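Local coordinates for peptidase M16 domain protein (Alicyclobacillus acidocaldarius subsp. acidocaldarius DSM 446, PDB 4XEA), which is a putative metallopeptidase of the M16 family that binds a metal ion and probably hydrolyses peptide bonds, at residues V42-R47 / V52-D57; T90-T95 / F313-V318. All coordinates share one frame; numbering follows the deposited sequence.

Interaction 1 (V42-R47 / V52-D57); sequences VDRAFR and VHEMPD
Arg44 reaches past the end of a beta hairpin and grips the carboxylate of Asp57 side-on, one nitrogen to each oxygen. NE of Arg44 gives a nearly straight bond, 3.0 Å long, to OD1 of Asp57, while NH2 of Arg44 meets the syn lone pair of Asp57 OD2 at 2.8 Å. The guanidinium plane of Arg44 and the carboxylate plane of Asp57 are 47° apart, and the second bond is the more bent. With CG anti to the backbone N (chi1 178°) and the chain turned at chi3, the guanidinium presents its edge to the acid. A leucine in place of Arg44 would probably leave the Asp57 carboxylate without its charged mate and free to turn. Between the strands, Phe46 and His53 form an antiparallel hydrogen-bonded pair, with His53 N 2.7 Å from Phe46 O. Their side chains share a face of the sheet: CB of His53 lies over the Phe46 ring, 4.2 Å from its centroid, in a CH-pi contact, whereas the two rings are inclined at 43°. Met55, a selenomethionine in the crystal, adds its CG 3.9 Å from Phe46 CE1, and its N binds Arg44 O where the regular pairing ends. Helix 178-188 covers this face, touching His53 and Met55, and Phe188 meets Phe46 edge-to-face; strand 227-229 pairs with the other edge of strand 45-48, the central strand of three.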
ATOM      1  N   VAL A  42     -21.632   7.827 -11.832  1.00 36.14           N
ATOM      2  CA  VAL A  42     -22.140   7.853 -13.191  1.00 36.52           C
ATOM      3  C   VAL A  42     -23.656   7.719 -13.308  1.00 37.19           C
ATOM      4  O   VAL A  42     -24.188   7.877 -14.393  1.00 37.51           O
ATOM      5  CB  VAL A  42     -21.426   6.886 -14.156  1.00 36.07           C
ATOM      6  CG1 VAL A  42     -19.890   7.210 -14.204  1.00 37.21           C
ATOM      7  CG2 VAL A  42     -21.748   5.420 -13.851  1.00 37.13           C
ATOM      8  N   ASP A  43     -24.336   7.470 -12.184  1.00 36.64           N
ATOM      9  CA  ASP A  43     -25.796   7.328 -12.175  1.00 37.60           C
ATOM     10  C   ASP A  43     -26.449   8.705 -12.125  1.00 39.19           C
ATOM     11  O   ASP A  43     -27.132   9.062 -11.166  1.00 40.26           O
ATOM     12  CB  ASP A  43     -26.227   6.455 -10.992  1.00 36.02           C
ATOM     13  CG  ASP A  43     -25.858   5.023 -11.186  1.00 36.74           C
ATOM     14  OD1 ASP A  43     -26.399   4.441 -12.164  1.00 36.19           O
ATOM     15  OD2 ASP A  43     -25.025   4.485 -10.383  1.00 36.35           O
ATOM     16  N   ARG A  44     -26.196   9.498 -13.170  1.00 39.68           N
ATOM     17  CA  ARG A  44     -26.720  10.852 -13.271  1.00 39.90           C
ATOM     18  C   ARG A  44     -28.238  10.860 -13.529  1.00 40.60           C
ATOM     19  O   ARG A  44     -28.946  11.726 -13.038  1.00 41.66           O
ATOM     20  CB  ARG A  44     -26.012  11.571 -14.428  1.00 40.54           C
ATOM     21  CG  ARG A  44     -26.473  12.977 -14.696  1.00 42.62           C
ATOM     22  CD  ARG A  44     -25.882  13.520 -16.007  1.00 43.99           C
ATOM     23  NE  ARG A  44     -24.464  13.814 -15.877  1.00 45.06           N
ATOM     24  CZ  ARG A  44     -23.624  13.974 -16.903  1.00 45.59           C
ATOM     25  NH1 ARG A  44     -24.035  13.788 -18.166  1.00 44.58           N
ATOM     26  NH2 ARG A  44     -22.348  14.275 -16.656  1.00 47.24           N
ATOM     27  N   ALA A  45     -28.717   9.939 -14.353  1.00 39.77           N
ATOM     28  CA  ALA A  45     -30.125   9.937 -14.729  1.00 41.49           C
ATOM     29  C   ALA A  45     -30.729   8.558 -14.509  1.00 40.94           C
ATOM     30  O   ALA A  45     -30.050   7.512 -14.656  1.00 39.76           O
ATOM     31  CB  ALA A  45     -30.294  10.366 -16.212  1.00 41.23           C
ATOM     32  N   PHE A  46     -32.013   8.560 -14.190  1.00 41.09           N
ATOM     33  CA  PHE A  46     -32.702   7.341 -13.848  1.00 40.21           C
ATOM     34  C   PHE A  46     -34.203   7.616 -13.804  1.00 42.30           C
ATOM     35  O   PHE A  46     -34.644   8.763 -13.710  1.00 43.41           O
ATOM     36  CB  PHE A  46     -32.234   6.760 -12.507  1.00 39.03           C
ATOM     37  CG  PHE A  46     -32.346   7.716 -11.349  1.00 41.02           C
ATOM     38  CD1 PHE A  46     -31.328   8.624 -11.077  1.00 42.99           C
ATOM     39  CD2 PHE A  46     -33.496   7.732 -10.537  1.00 44.04           C
ATOM     40  CE1 PHE A  46     -31.449   9.520 -10.021  1.00 44.10           C
ATOM     41  CE2 PHE A  46     -33.612   8.593  -9.472  1.00 44.74           C
ATOM     42  CZ  PHE A  46     -32.576   9.504  -9.207  1.00 45.51           C
ATOM     43  N   ARG A  47     -34.964   6.534 -13.891  1.00 42.55           N
ATOM     44  CA  ARG A  47     -36.406   6.567 -13.729  1.00 44.50           C
ATOM     45  C   ARG A  47     -36.757   5.713 -12.534  1.00 45.32           C
ATOM     46  O   ARG A  47     -36.213   4.603 -12.362  1.00 43.22           O
ATOM     47  CB  ARG A  47     -37.107   5.977 -14.948  1.00 45.85           C
ATOM     48  CG  ARG A  47     -38.653   5.996 -14.855  1.00 48.68           C
ATOM     49  CD  ARG A  47     -39.242   4.858 -15.738  1.00 54.13           C
ATOM     50  NE  ARG A  47     -40.688   4.906 -15.828  1.00 55.64           N
ATOM     51  CZ  ARG A  47     -41.352   5.780 -16.580  1.00 59.40           C
ATOM     52  NH1 ARG A  47     -40.687   6.673 -17.323  1.00 57.99           N
ATOM     53  NH2 ARG A  47     -42.677   5.748 -16.595  1.00 60.60           N
ATOM     54  N   VAL A  52     -38.899  10.340 -14.640  1.00 52.64           N
ATOM     55  CA  VAL A  52     -37.525  10.486 -15.128  1.00 51.82           C
ATOM     56  C   VAL A  52     -36.810  11.606 -14.359  1.00 52.00           C
ATOM     57  O   VAL A  52     -37.343  12.705 -14.215  1.00 53.15           O
ATOM     58  CB  VAL A  52     -37.507  10.822 -16.648  1.00 52.81           C
ATOM     59  CG1 VAL A  52     -36.078  11.177 -17.143  1.00 52.88           C
ATOM     60  CG2 VAL A  52     -38.104   9.655 -17.448  1.00 52.75           C
ATOM     61  N   HIS A  53     -35.618  11.312 -13.854  1.00 49.65           N
ATOM     62  CA  HIS A  53     -34.816  12.317 -13.172  1.00 50.42           C
ATOM     63  C   HIS A  53     -33.436  12.464 -13.814  1.00 50.22           C
ATOM     64  O   HIS A  53     -32.818  11.486 -14.266  1.00 48.71           O
ATOM     65  CB  HIS A  53     -34.659  11.943 -11.711  1.00 49.76           C
ATOM     66  CG  HIS A  53     -35.953  11.798 -10.977  1.00 49.80           C
ATOM     67  ND1 HIS A  53     -36.696  12.880 -10.547  1.00 53.04           N
ATOM     68  CD2 HIS A  53     -36.612  10.697 -10.549  1.00 49.99           C
ATOM     69  CE1 HIS A  53     -37.760  12.448  -9.892  1.00 54.85           C
ATOM     70  NE2 HIS A  53     -37.744  11.126  -9.897  1.00 53.84           N
ATOM     71  N   GLU A  54     -32.983  13.707 -13.877  1.00 51.52           N
ATOM     72  CA  GLU A  54     -31.633  14.031 -14.259  1.00 51.45           C
ATOM     73  C   GLU A  54     -31.013  14.922 -13.176  1.00 51.52           C
ATOM     74  O   GLU A  54     -31.474  16.029 -12.922  1.00 51.85           O
ATOM     75  CB  GLU A  54     -31.615  14.745 -15.596  1.00 53.66           C
ATOM     76  CG  GLU A  54     -30.195  14.970 -16.086  1.00 58.86           C
ATOM     77  CD  GLU A  54     -30.022  14.644 -17.558  1.00 66.44           C
ATOM     78  OE1 GLU A  54     -29.280  15.392 -18.232  1.00 70.60           O
ATOM     79  OE2 GLU A  54     -30.630  13.647 -18.034  1.00 72.49           O
HETATM   80  N   MSE A  55     -29.981  14.398 -12.529  1.00 49.00           N
HETATM   81  CA  MSE A  55     -29.428  15.032 -11.361  1.00 49.19           C
HETATM   82  C   MSE A  55     -28.213  15.829 -11.732  1.00 49.85           C
HETATM   83  O   MSE A  55     -27.558  15.532 -12.728  1.00 49.36           O
HETATM   84  CB  MSE A  55     -28.981  13.982 -10.357  1.00 47.54           C
HETATM   85  CG  MSE A  55     -30.072  13.134  -9.785  1.00 48.43           C
HETATM   86 SE   MSE A  55     -31.272  14.101  -8.603  0.75 55.40          SE
HETATM   87  CE  MSE A  55     -32.679  14.568  -9.816  1.00 53.19           C
ATOM     88  N   PRO A  56     -27.854  16.803 -10.876  1.00 51.54           N
ATOM     89  CA  PRO A  56     -26.531  17.380 -10.967  1.00 50.88           C
ATOM     90  C   PRO A  56     -25.503  16.350 -10.597  1.00 48.54           C
ATOM     91  O   PRO A  56     -25.769  15.479  -9.752  1.00 47.67           O
ATOM     92  CB  PRO A  56     -26.540  18.485  -9.888  1.00 53.13           C
ATOM     93  CG  PRO A  56     -27.965  18.690  -9.545  1.00 55.73           C
ATOM     94  CD  PRO A  56     -28.631  17.377  -9.762  1.00 53.36           C
ATOM     95  N   ASP A  57     -24.325  16.440 -11.209  1.00 47.65           N
ATOM     96  CA  ASP A  57     -23.251  15.544 -10.866  1.00 46.57           C
ATOM     97  C   ASP A  57     -22.794  15.749  -9.430  1.00 47.35           C
ATOM     98  O   ASP A  57     -22.800  16.870  -8.922  1.00 48.60           O
ATOM     99  CB  ASP A  57     -22.100  15.709 -11.857  1.00 47.04           C
ATOM    100  CG  ASP A  57     -22.416  15.071 -13.213  1.00 46.61           C
ATOM    101  OD1 ASP A  57     -23.045  13.985 -13.237  1.00 49.15           O
ATOM    102  OD2 ASP A  57     -22.060  15.659 -14.244  1.00 51.32           O
TER

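Interaction 2 (T90-T95 / F313-V318); sequences TTFDHT and FGYTLV
Phe92 offers the face of its ring to the edge of Phe313, a T-shaped pair with centroids 5.4 Å apart and planes at 86°. The leading atom is CZ of Phe313, which comes in against the root of the Phe92 side chain: it lies 3.7 Å from Phe92 CB and equally close to CG and CD2. Seen from the other partner, CB of Phe92 sits at the rim of the Phe313 ring, near its plane. Phe313 takes a chi1 of 70°, which sets CG between its backbone N and carbonyl carbon and sends the ring out toward the loop that holds Phe92. The side chains of Tyr315, two residues further along the strand, and Phe92 run toward each other from opposite directions, and the OH of Tyr315 is 3.6 Å from CE2 of Phe92. Phe92 is thus met near its base by one aromatic ring and near its outer end by a phenol oxygen. That hydroxyl is hydrogen-bonded to the OH of Tyr149 on helix 144-156, a helix that also packs against Phe92, and Phe313 meets the ring of His160. The loop between strands 84-90 and 95-101, in the insulinase-family part of the chain, is in this way joined to the start of strand 314-321, in the part matching the M16 inactive domain. With no hydrogen bond or salt bridge between the two segments, the join rests on the fit of the rings, and Tyr315 can bring its hydroxyl into this buried place because Tyr149 partners it.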
ATOM      1  N   THR A  90     -16.592   6.526  -2.777  1.00 41.50           N
ATOM      2  CA  THR A  90     -17.499   6.516  -3.924  1.00 41.03           C
ATOM      3  C   THR A  90     -16.674   6.280  -5.170  1.00 40.49           C
ATOM      4  O   THR A  90     -15.571   6.870  -5.333  1.00 40.71           O
ATOM      5  CB  THR A  90     -18.156   7.872  -4.061  1.00 41.89           C
ATOM      6  OG1 THR A  90     -18.725   8.232  -2.798  1.00 44.51           O
ATOM      7  CG2 THR A  90     -19.234   7.856  -5.140  1.00 39.94           C
ATOM      8  N   THR A  91     -17.161   5.392  -6.027  1.00 40.32           N
ATOM      9  CA  THR A  91     -16.536   5.185  -7.341  1.00 40.07           C
ATOM     10  C   THR A  91     -17.597   5.348  -8.438  1.00 38.69           C
ATOM     11  O   THR A  91     -18.685   5.898  -8.195  1.00 37.31           O
ATOM     12  CB  THR A  91     -15.683   3.891  -7.466  1.00 40.69           C
ATOM     13  OG1 THR A  91     -14.977   3.936  -8.729  1.00 44.19           O
ATOM     14  CG2 THR A  91     -16.518   2.609  -7.421  1.00 42.20           C
ATOM     15  N   PHE A  92     -17.266   4.935  -9.658  1.00 38.69           N
ATOM     16  CA  PHE A  92     -18.134   5.223 -10.800  1.00 38.60           C
ATOM     17  C   PHE A  92     -19.511   4.640 -10.633  1.00 36.57           C
ATOM     18  O   PHE A  92     -20.517   5.265 -11.019  1.00 36.34           O
ATOM     19  CB  PHE A  92     -17.489   4.693 -12.089  1.00 39.68           C
ATOM     20  CG  PHE A  92     -16.179   5.323 -12.385  1.00 44.67           C
ATOM     21  CD1 PHE A  92     -16.089   6.712 -12.557  1.00 46.82           C
ATOM     22  CD2 PHE A  92     -15.035   4.572 -12.472  1.00 49.98           C
ATOM     23  CE1 PHE A  92     -14.877   7.327 -12.821  1.00 51.10           C
ATOM     24  CE2 PHE A  92     -13.811   5.201 -12.779  1.00 53.12           C
ATOM     25  CZ  PHE A  92     -13.754   6.577 -12.929  1.00 52.64           C
ATOM     26  N   ASP A  93     -19.568   3.410 -10.134  1.00 36.82           N
ATOM     27  CA  ASP A  93     -20.798   2.640 -10.149  1.00 36.88           C
ATOM     28  C   ASP A  93     -21.198   2.013  -8.814  1.00 37.09           C
ATOM     29  O   ASP A  93     -22.168   1.219  -8.751  1.00 36.84           O
ATOM     30  CB  ASP A  93     -20.757   1.556 -11.255  1.00 37.72           C
ATOM     31  CG  ASP A  93     -19.600   0.564 -11.096  1.00 39.22           C
ATOM     32  OD1 ASP A  93     -18.830   0.657 -10.114  1.00 40.60           O
ATOM     33  OD2 ASP A  93     -19.437  -0.297 -11.983  1.00 40.25           O
ATOM     34  N   HIS A  94     -20.460   2.331  -7.755  1.00 38.44           N
ATOM     35  CA  HIS A  94     -20.912   1.953  -6.414  1.00 37.73           C
ATOM     36  C   HIS A  94     -20.322   2.895  -5.369  1.00 38.49           C
ATOM     37  O   HIS A  94     -19.360   3.652  -5.636  1.00 38.19           O
ATOM     38  CB  HIS A  94     -20.614   0.457  -6.104  1.00 38.48           C
ATOM     39  CG  HIS A  94     -19.158   0.134  -5.905  1.00 39.34           C
ATOM     40  ND1 HIS A  94     -18.326  -0.263  -6.937  1.00 45.97           N
ATOM     41  CD2 HIS A  94     -18.390   0.137  -4.786  1.00 40.47           C
ATOM     42  CE1 HIS A  94     -17.107  -0.486  -6.455  1.00 46.87           C
ATOM     43  NE2 HIS A  94     -17.128  -0.274  -5.148  1.00 41.70           N
ATOM     44  N   THR A  95     -20.977   2.901  -4.204  1.00 38.73           N
ATOM     45  CA  THR A  95     -20.505   3.566  -3.003  1.00 39.96           C
ATOM     46  C   THR A  95     -20.408   2.501  -1.914  1.00 40.07           C
ATOM     47  O   THR A  95     -21.327   1.666  -1.749  1.00 40.04           O
ATOM     48  CB  THR A  95     -21.491   4.681  -2.521  1.00 40.87           C
ATOM     49  OG1 THR A  95     -21.898   5.510  -3.620  1.00 39.83           O
ATOM     50  CG2 THR A  95     -20.843   5.554  -1.454  1.00 40.82           C
ATOM     51  N   PHE A 313     -19.659   1.328 -19.408  1.00 34.07           N
ATOM     52  CA  PHE A 313     -18.435   1.831 -20.075  1.00 33.17           C
ATOM     53  C   PHE A 313     -17.262   0.964 -19.715  1.00 32.05           C
ATOM     54  O   PHE A 313     -17.326   0.175 -18.768  1.00 33.05           O
ATOM     55  CB  PHE A 313     -18.153   3.264 -19.616  1.00 32.51           C
ATOM     56  CG  PHE A 313     -17.716   3.361 -18.187  1.00 34.51           C
ATOM     57  CD1 PHE A 313     -16.349   3.351 -17.869  1.00 35.67           C
ATOM     58  CD2 PHE A 313     -18.627   3.403 -17.156  1.00 35.01           C
ATOM     59  CE1 PHE A 313     -15.921   3.397 -16.578  1.00 37.89           C
ATOM     60  CE2 PHE A 313     -18.197   3.462 -15.839  1.00 37.30           C
ATOM     61  CZ  PHE A 313     -16.845   3.446 -15.543  1.00 36.81           C
ATOM     62  N   GLY A 314     -16.183   1.105 -20.453  1.00 31.79           N
ATOM     63  CA  GLY A 314     -14.910   0.530 -20.058  1.00 32.86           C
ATOM     64  C   GLY A 314     -13.746   1.155 -20.806  1.00 32.17           C
ATOM     65  O   GLY A 314     -13.913   1.678 -21.924  1.00 31.26           O
ATOM     66  N   TYR A 315     -12.557   1.068 -20.209  1.00 33.88           N
ATOM     67  CA  TYR A 315     -11.333   1.557 -20.888  1.00 34.41           C
ATOM     68  C   TYR A 315     -10.055   0.928 -20.358  1.00 35.51           C
ATOM     69  O   TYR A 315     -10.020   0.434 -19.220  1.00 33.26           O
ATOM     70  CB  TYR A 315     -11.208   3.070 -20.747  1.00 34.47           C
ATOM     71  CG  TYR A 315     -11.251   3.596 -19.340  1.00 35.27           C
ATOM     72  CD1 TYR A 315     -10.096   3.633 -18.532  1.00 34.75           C
ATOM     73  CD2 TYR A 315     -12.446   4.036 -18.772  1.00 37.81           C
ATOM     74  CE1 TYR A 315     -10.152   4.072 -17.213  1.00 38.22           C
ATOM     75  CE2 TYR A 315     -12.481   4.507 -17.477  1.00 38.29           C
ATOM     76  CZ  TYR A 315     -11.347   4.509 -16.703  1.00 39.36           C
ATOM     77  OH  TYR A 315     -11.396   4.953 -15.414  1.00 43.15           O
ATOM     78  N   THR A 316      -9.021   0.961 -21.211  1.00 35.42           N
ATOM     79  CA  THR A 316      -7.641   0.629 -20.833  1.00 36.50           C
ATOM     80  C   THR A 316      -6.833   1.928 -20.721  1.00 37.36           C
ATOM     81  O   THR A 316      -7.051   2.872 -21.534  1.00 35.77           O
ATOM     82  CB  THR A 316      -7.016  -0.275 -21.934  1.00 37.23           C
ATOM     83  OG1 THR A 316      -7.814  -1.450 -22.086  1.00 37.57           O
ATOM     84  CG2 THR A 316      -5.581  -0.622 -21.638  1.00 36.29           C
ATOM     85  N   LEU A 317      -5.945   1.992 -19.710  1.00 37.97           N
ATOM     86  CA  LEU A 317      -4.956   3.049 -19.540  1.00 40.00           C
ATOM     87  C   LEU A 317      -3.556   2.498 -19.329  1.00 41.57           C
ATOM     88  O   LEU A 317      -3.353   1.575 -18.503  1.00 42.20           O
ATOM     89  CB  LEU A 317      -5.244   3.828 -18.272  1.00 42.44           C
ATOM     90  CG  LEU A 317      -6.516   4.635 -18.197  1.00 45.96           C
ATOM     91  CD1 LEU A 317      -6.447   5.423 -16.841  1.00 50.08           C
ATOM     92  CD2 LEU A 317      -6.629   5.571 -19.418  1.00 48.60           C
ATOM     93  N   VAL A 318      -2.582   3.080 -20.018  1.00 40.35           N
ATOM     94  CA  VAL A 318      -1.191   2.695 -19.867  1.00 42.44           C
ATOM     95  C   VAL A 318      -0.355   3.955 -19.823  1.00 41.82           C
ATOM     96  O   VAL A 318      -0.580   4.881 -20.612  1.00 40.79           O
ATOM     97  CB  VAL A 318      -0.704   1.845 -21.073  1.00 43.31           C
ATOM     98  CG1 VAL A 318       0.787   1.441 -20.918  1.00 45.44           C
ATOM     99  CG2 VAL A 318      -1.585   0.604 -21.251  1.00 44.16           C
TER

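Interactions 1 and 2 follow one another along the chain, their centres about 17 Å apart, yet they meet directly: Val42 N lies 2.9 Å from Phe92 O, a probable hydrogen bond. The backbone leading into the 45-48 hairpin is therefore tied to the loop whose aromatic ring reaches strand 314-321. The centre of interaction 1, partly buried, is about 19 Å from that of the chain; that of interaction 2, buried, about 5 Å. Neither lies at the metal site: the side chains of Asp57 and Phe92 are each about 14 Å from the nickel ion, whose ligands His61, His65 and Glu136 belong to neither contact. Thr90 and Thr95 touch helix 59-66, which carries both histidines.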